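PDB 6A4M: uric acid degradation bifunctional protein PucL from Bacillus subtilis, which degrades uric acid, oxidising urate with oxygen through its uricase part and probably decarboxylating a later intermediate of the pathway. Local coordinates for residues S160-L165 / Q223-A228; L198-Q203 / V261-Q266. All blocks are in the same frame, centred on the assembly; numbering follows the deposited sequence.

Contact 1: residues S160-L165 / Q223-A228; sequences SEIMDL and QVRDLA
I162 and L165 of strand 160-165 pack against the base of R225 on helix 223-228. The CD1 tip of I162 meets R225 CB at 3.5 Å, and the two side chains cross obliquely. L165 comes in at about a right angle to the arginine, with its CD1 3.9 Å from R225 CG. The other methyl of L165, CD2, lies 4.2 Å from A228 CB. I162 CG2 reaches V224 CG1 at 4.3 Å. No hydrogen bond joins the segments, so the joint is apolar even though an arginine sits in it. R225 lends its aliphatic part and takes its charge away: the chain bends at chi2 (-97°) and again at chi3. NE then forms a salt bridge with OD1 of D226 at 2.8 Å, though as a hydrogen bond it is weak. The stronger partner of the guanidinium is E138, which pairs with NH1. E138 and D226 probably balance its charge. On the strand, I162 pairs with I200 and L165 with L198, which leaves one extra residue in 160-165. This beta bulge, with D164 left-handed (phi 55°), lets both I162 and L165 face the helix. The short axes pass 9.5 Å apart at 54°. Helix 240-254 also borders the contact, with I251 on V224 and I247 on A228. Strand 194-204 lies beside 160-165, and helix 221-233 packs across their antiparallel sheet, as a helix of the uricase T-fold.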
# COMPACT_ATOMS: atom_id res chain seq x y z
N SER A 160 -6.51 -3.09 -0.28
CA SER A 160 -5.29 -2.41 0.11
C SER A 160 -4.42 -2.26 -1.12
O SER A 160 -4.57 -2.99 -2.10
CB SER A 160 -4.56 -3.19 1.19
OG SER A 160 -5.29 -3.13 2.40
N GLU A 161 -3.52 -1.30 -1.07
CA GLU A 161 -2.84 -0.81 -2.26
C GLU A 161 -1.45 -0.33 -1.92
O GLU A 161 -1.23 0.21 -0.83
CB GLU A 161 -3.67 0.34 -2.82
CG GLU A 161 -3.26 0.83 -4.20
CD GLU A 161 -4.26 1.81 -4.79
OE1 GLU A 161 -5.04 2.43 -4.03
OE2 GLU A 161 -4.27 1.96 -6.03
N ILE A 162 -0.50 -0.52 -2.83
CA ILE A 162 0.76 0.24 -2.78
C ILE A 162 0.78 1.21 -3.95
O ILE A 162 0.56 0.82 -5.10
CB ILE A 162 2.04 -0.64 -2.73
CG1 ILE A 162 3.26 0.27 -2.52
CG2 ILE A 162 2.23 -1.49 -3.98
CD1 ILE A 162 4.48 -0.46 -2.03
N MET A 163 1.04 2.48 -3.64
CA MET A 163 0.94 3.57 -4.61
C MET A 163 2.30 4.15 -4.94
O MET A 163 3.22 4.08 -4.13
CB MET A 163 0.11 4.70 -4.04
CG MET A 163 -1.25 4.31 -3.49
SD MET A 163 -2.30 5.77 -3.33
CE MET A 163 -1.28 6.88 -2.36
N ASP A 164 2.39 4.75 -6.12
CA ASP A 164 3.52 5.59 -6.52
C ASP A 164 4.88 4.85 -6.41
O ASP A 164 5.86 5.39 -5.87
CB ASP A 164 3.50 6.91 -5.73
CG ASP A 164 4.20 8.07 -6.46
OD1 ASP A 164 4.69 8.99 -5.77
OD2 ASP A 164 4.26 8.07 -7.72
N LEU A 165 4.90 3.63 -6.93
CA LEU A 165 6.10 2.81 -6.99
C LEU A 165 6.79 3.07 -8.33
O LEU A 165 6.31 2.63 -9.37
CB LEU A 165 5.74 1.33 -6.84
CG LEU A 165 6.87 0.29 -6.80
CD1 LEU A 165 7.89 0.61 -5.72
CD2 LEU A 165 6.27 -1.09 -6.59
N GLN A 223 5.92 -6.70 1.09
CA GLN A 223 6.13 -7.94 0.33
C GLN A 223 5.66 -7.84 -1.12
O GLN A 223 6.34 -8.33 -2.03
CB GLN A 223 5.45 -9.12 1.03
CG GLN A 223 6.06 -9.46 2.39
CD GLN A 223 5.23 -10.45 3.19
OE1 GLN A 223 4.01 -10.27 3.34
NE2 GLN A 223 5.88 -11.48 3.72
N VAL A 224 4.51 -7.20 -1.34
CA VAL A 224 3.99 -6.95 -2.70
C VAL A 224 4.97 -6.09 -3.49
O VAL A 224 5.23 -6.34 -4.67
CB VAL A 224 2.60 -6.26 -2.67
CG1 VAL A 224 2.17 -5.82 -4.07
CG2 VAL A 224 1.55 -7.18 -2.06
N ARG A 225 5.51 -5.07 -2.83
CA ARG A 225 6.50 -4.16 -3.40
C ARG A 225 7.78 -4.89 -3.84
O ARG A 225 8.25 -4.69 -4.95
CB ARG A 225 6.82 -3.07 -2.38
CG ARG A 225 7.79 -1.98 -2.83
CD ARG A 225 9.22 -2.23 -2.38
NE ARG A 225 9.32 -2.60 -0.97
CZ ARG A 225 9.29 -1.75 0.06
NH1 ARG A 225 9.15 -0.44 -0.12
NH2 ARG A 225 9.39 -2.23 1.30
N ASP A 226 8.32 -5.72 -2.95
CA ASP A 226 9.54 -6.48 -3.25
C ASP A 226 9.31 -7.55 -4.32
O ASP A 226 10.16 -7.77 -5.18
CB ASP A 226 10.13 -7.11 -1.99
CG ASP A 226 10.63 -6.09 -0.98
OD1 ASP A 226 10.90 -4.93 -1.36
OD2 ASP A 226 10.77 -6.45 0.20
N LEU A 227 8.16 -8.23 -4.25
CA LEU A 227 7.73 -9.14 -5.32
C LEU A 227 7.75 -8.46 -6.69
O LEU A 227 8.24 -9.04 -7.66
CB LEU A 227 6.32 -9.69 -5.05
CG LEU A 227 6.24 -11.06 -4.39
CD1 LEU A 227 4.83 -11.33 -3.87
CD2 LEU A 227 6.66 -12.15 -5.37
N ALA A 228 7.20 -7.25 -6.74
CA ALA A 228 7.13 -6.46 -7.97
C ALA A 228 8.50 -6.15 -8.58
O ALA A 228 8.62 -6.08 -9.79
CB ALA A 228 6.35 -5.17 -7.74

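Contact 2: residues L198-Q203 / V261-Q266; sequences LNISWQ and VSFQSQ. With GOL (glycerol), chain B.
I200 and F263 lie side by side and point the same way from neighbouring strands. I200 CG2 sits 4.2 Å from the F263 ring centroid, in an off-centre CH-pi contact. With CG1 anti to the carbonyl carbon (chi1 -49°), I200 brings both branches to the ring. CG2 also meets V261 CG1 at 3.6 Å. Further along this face, L198 CD2 rests on S265 CB. The strands run antiparallel, with N199-Q264 and S201-S262 as hydrogen-bonded pairs. They are the middle strands of a tunnelling fold (T-fold), which the uricase family builds as two strands, two helices and two strands. The apolar face is packed on those helices: I200 on V224 and A228, F263 on I247. N199 and Q264 stand on the other face and hold a glycerol, probably from the crystallisation liquor. Its O3 donates to N199 OD1 at 2.7 Å and its O1 to Q264 OE1 at 3.0 Å. Its O2 donates to Q264 O, which also accepts the bond from N199 N. Replacing N199 with an alanine would probably leave glycerol O3 and the backbone N of D164 without their shared acceptor, OD1.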
# COMPACT_ATOMS: atom_id res chain seq x y z
N LEU A 198 3.89 2.35 -10.83
CA LEU A 198 2.94 1.28 -10.56
C LEU A 198 2.14 1.54 -9.29
O LEU A 198 2.72 1.72 -8.23
CB LEU A 198 3.67 -0.06 -10.43
CG LEU A 198 4.20 -0.70 -11.71
CD1 LEU A 198 5.09 -1.89 -11.38
CD2 LEU A 198 3.06 -1.14 -12.63
N ASN A 199 0.82 1.58 -9.42
CA ASN A 199 -0.08 1.38 -8.29
C ASN A 199 -0.57 -0.06 -8.37
O ASN A 199 -1.01 -0.49 -9.43
CB ASN A 199 -1.27 2.35 -8.33
CG ASN A 199 -0.86 3.81 -8.13
OD1 ASN A 199 0.29 4.13 -7.81
ND2 ASN A 199 -1.82 4.70 -8.33
N ILE A 200 -0.48 -0.80 -7.27
CA ILE A 200 -0.91 -2.21 -7.21
C ILE A 200 -1.88 -2.38 -6.05
O ILE A 200 -1.56 -2.02 -4.92
CB ILE A 200 0.28 -3.18 -7.03
CG1 ILE A 200 1.41 -2.88 -8.04
CG2 ILE A 200 -0.18 -4.63 -7.19
CD1 ILE A 200 2.68 -3.64 -7.79
N SER A 201 -3.06 -2.94 -6.34
CA SER A 201 -4.12 -3.20 -5.36
C SER A 201 -4.34 -4.69 -5.21
O SER A 201 -3.96 -5.47 -6.08
CB SER A 201 -5.44 -2.57 -5.82
OG SER A 201 -5.33 -1.16 -5.93
N TRP A 202 -4.98 -5.08 -4.11
CA TRP A 202 -5.37 -6.48 -3.89
C TRP A 202 -6.60 -6.60 -2.97
O TRP A 202 -6.76 -5.82 -2.03
CB TRP A 202 -4.20 -7.29 -3.33
CG TRP A 202 -3.62 -6.76 -2.06
CD1 TRP A 202 -3.99 -7.10 -0.78
CD2 TRP A 202 -2.56 -5.81 -1.93
NE1 TRP A 202 -3.23 -6.41 0.13
CE2 TRP A 202 -2.34 -5.61 -0.54
CE3 TRP A 202 -1.77 -5.10 -2.85
CZ2 TRP A 202 -1.36 -4.74 -0.06
CZ3 TRP A 202 -0.80 -4.23 -2.36
CH2 TRP A 202 -0.60 -4.06 -0.98
N GLN A 203 -7.45 -7.58 -3.28
CA GLN A 203 -8.64 -7.87 -2.50
C GLN A 203 -8.52 -9.26 -1.90
O GLN A 203 -8.10 -10.20 -2.58
CB GLN A 203 -9.89 -7.78 -3.37
CG GLN A 203 -10.20 -6.37 -3.86
CD GLN A 203 -11.48 -6.29 -4.67
OE1 GLN A 203 -11.61 -6.96 -5.69
NE2 GLN A 203 -12.42 -5.46 -4.23
N VAL A 261 -5.62 -9.13 -8.15
CA VAL A 261 -4.63 -8.06 -8.00
C VAL A 261 -4.81 -7.10 -9.18
O VAL A 261 -4.71 -7.51 -10.33
CB VAL A 261 -3.19 -8.63 -8.01
CG1 VAL A 261 -2.18 -7.56 -7.62
CG2 VAL A 261 -3.08 -9.83 -7.07
N SER A 262 -5.07 -5.82 -8.88
CA SER A 262 -5.25 -4.80 -9.92
C SER A 262 -4.02 -3.91 -10.05
O SER A 262 -3.24 -3.77 -9.11
CB SER A 262 -6.48 -3.94 -9.64
OG SER A 262 -7.64 -4.75 -9.60
N PHE A 263 -3.86 -3.32 -11.23
CA PHE A 263 -2.69 -2.52 -11.58
C PHE A 263 -3.12 -1.26 -12.29
O PHE A 263 -3.93 -1.32 -13.21
CB PHE A 263 -1.76 -3.32 -12.51
CG PHE A 263 -1.13 -4.52 -11.86
CD1 PHE A 263 -1.81 -5.73 -11.81
CD2 PHE A 263 0.14 -4.44 -11.31
CE1 PHE A 263 -1.23 -6.85 -11.21
CE2 PHE A 263 0.73 -5.55 -10.72
CZ PHE A 263 0.04 -6.75 -10.67
N GLN A 264 -2.61 -0.12 -11.84
CA GLN A 264 -2.62 1.10 -12.64
C GLN A 264 -1.16 1.44 -12.91
O GLN A 264 -0.42 1.74 -11.97
CB GLN A 264 -3.35 2.24 -11.92
CG GLN A 264 -4.86 2.05 -11.86
CD GLN A 264 -5.62 3.30 -11.43
OE1 GLN A 264 -5.07 4.17 -10.74
NE2 GLN A 264 -6.89 3.38 -11.82
N SER A 265 -0.74 1.33 -14.17
CA SER A 265 0.65 1.54 -14.56
C SER A 265 0.80 2.80 -15.40
O SER A 265 -0.14 3.20 -16.08
CB SER A 265 1.15 0.33 -15.36
OG SER A 265 0.58 0.32 -16.66
N GLN A 266 1.98 3.44 -15.34
CA GLN A 266 2.31 4.57 -16.23
C GLN A 266 3.71 4.43 -16.80
O GLN A 266 4.66 4.15 -16.07
CB GLN A 266 2.21 5.90 -15.49
CG GLN A 266 0.82 6.29 -15.02
CD GLN A 266 0.79 7.64 -14.33
OE1 GLN A 266 1.84 8.21 -14.01
NE2 GLN A 266 -0.40 8.16 -14.10
C1 GOL B . -1.33 5.44 -12.18
O1 GOL B . -2.49 5.60 -11.36
C2 GOL B . -0.19 4.77 -11.40
O2 GOL B . 0.72 4.13 -12.31
C3 GOL B . 0.57 5.79 -10.55
O3 GOL B . 1.68 5.18 -9.85

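Contacts 1 and 2 have centres about 8 Å apart and meet where strands 160-165 and 198-203 run side by side. I162 N lies 2.8 Å from I200 O, a probable hydrogen bond in the sheet. D164 N lies 2.8 Å from N199 OD1, also a probable hydrogen bond, which ties the bulge of contact 1 to the asparagine of contact 2. Helix 223-228 of contact 1 also covers the I200 face of contact 2. Contact 1 and the I200-F263 packing lie on the helix side of the sheet; the glycerol lies on the opposite face, by N199 and Q264. Its place cannot be equated with the urate pocket.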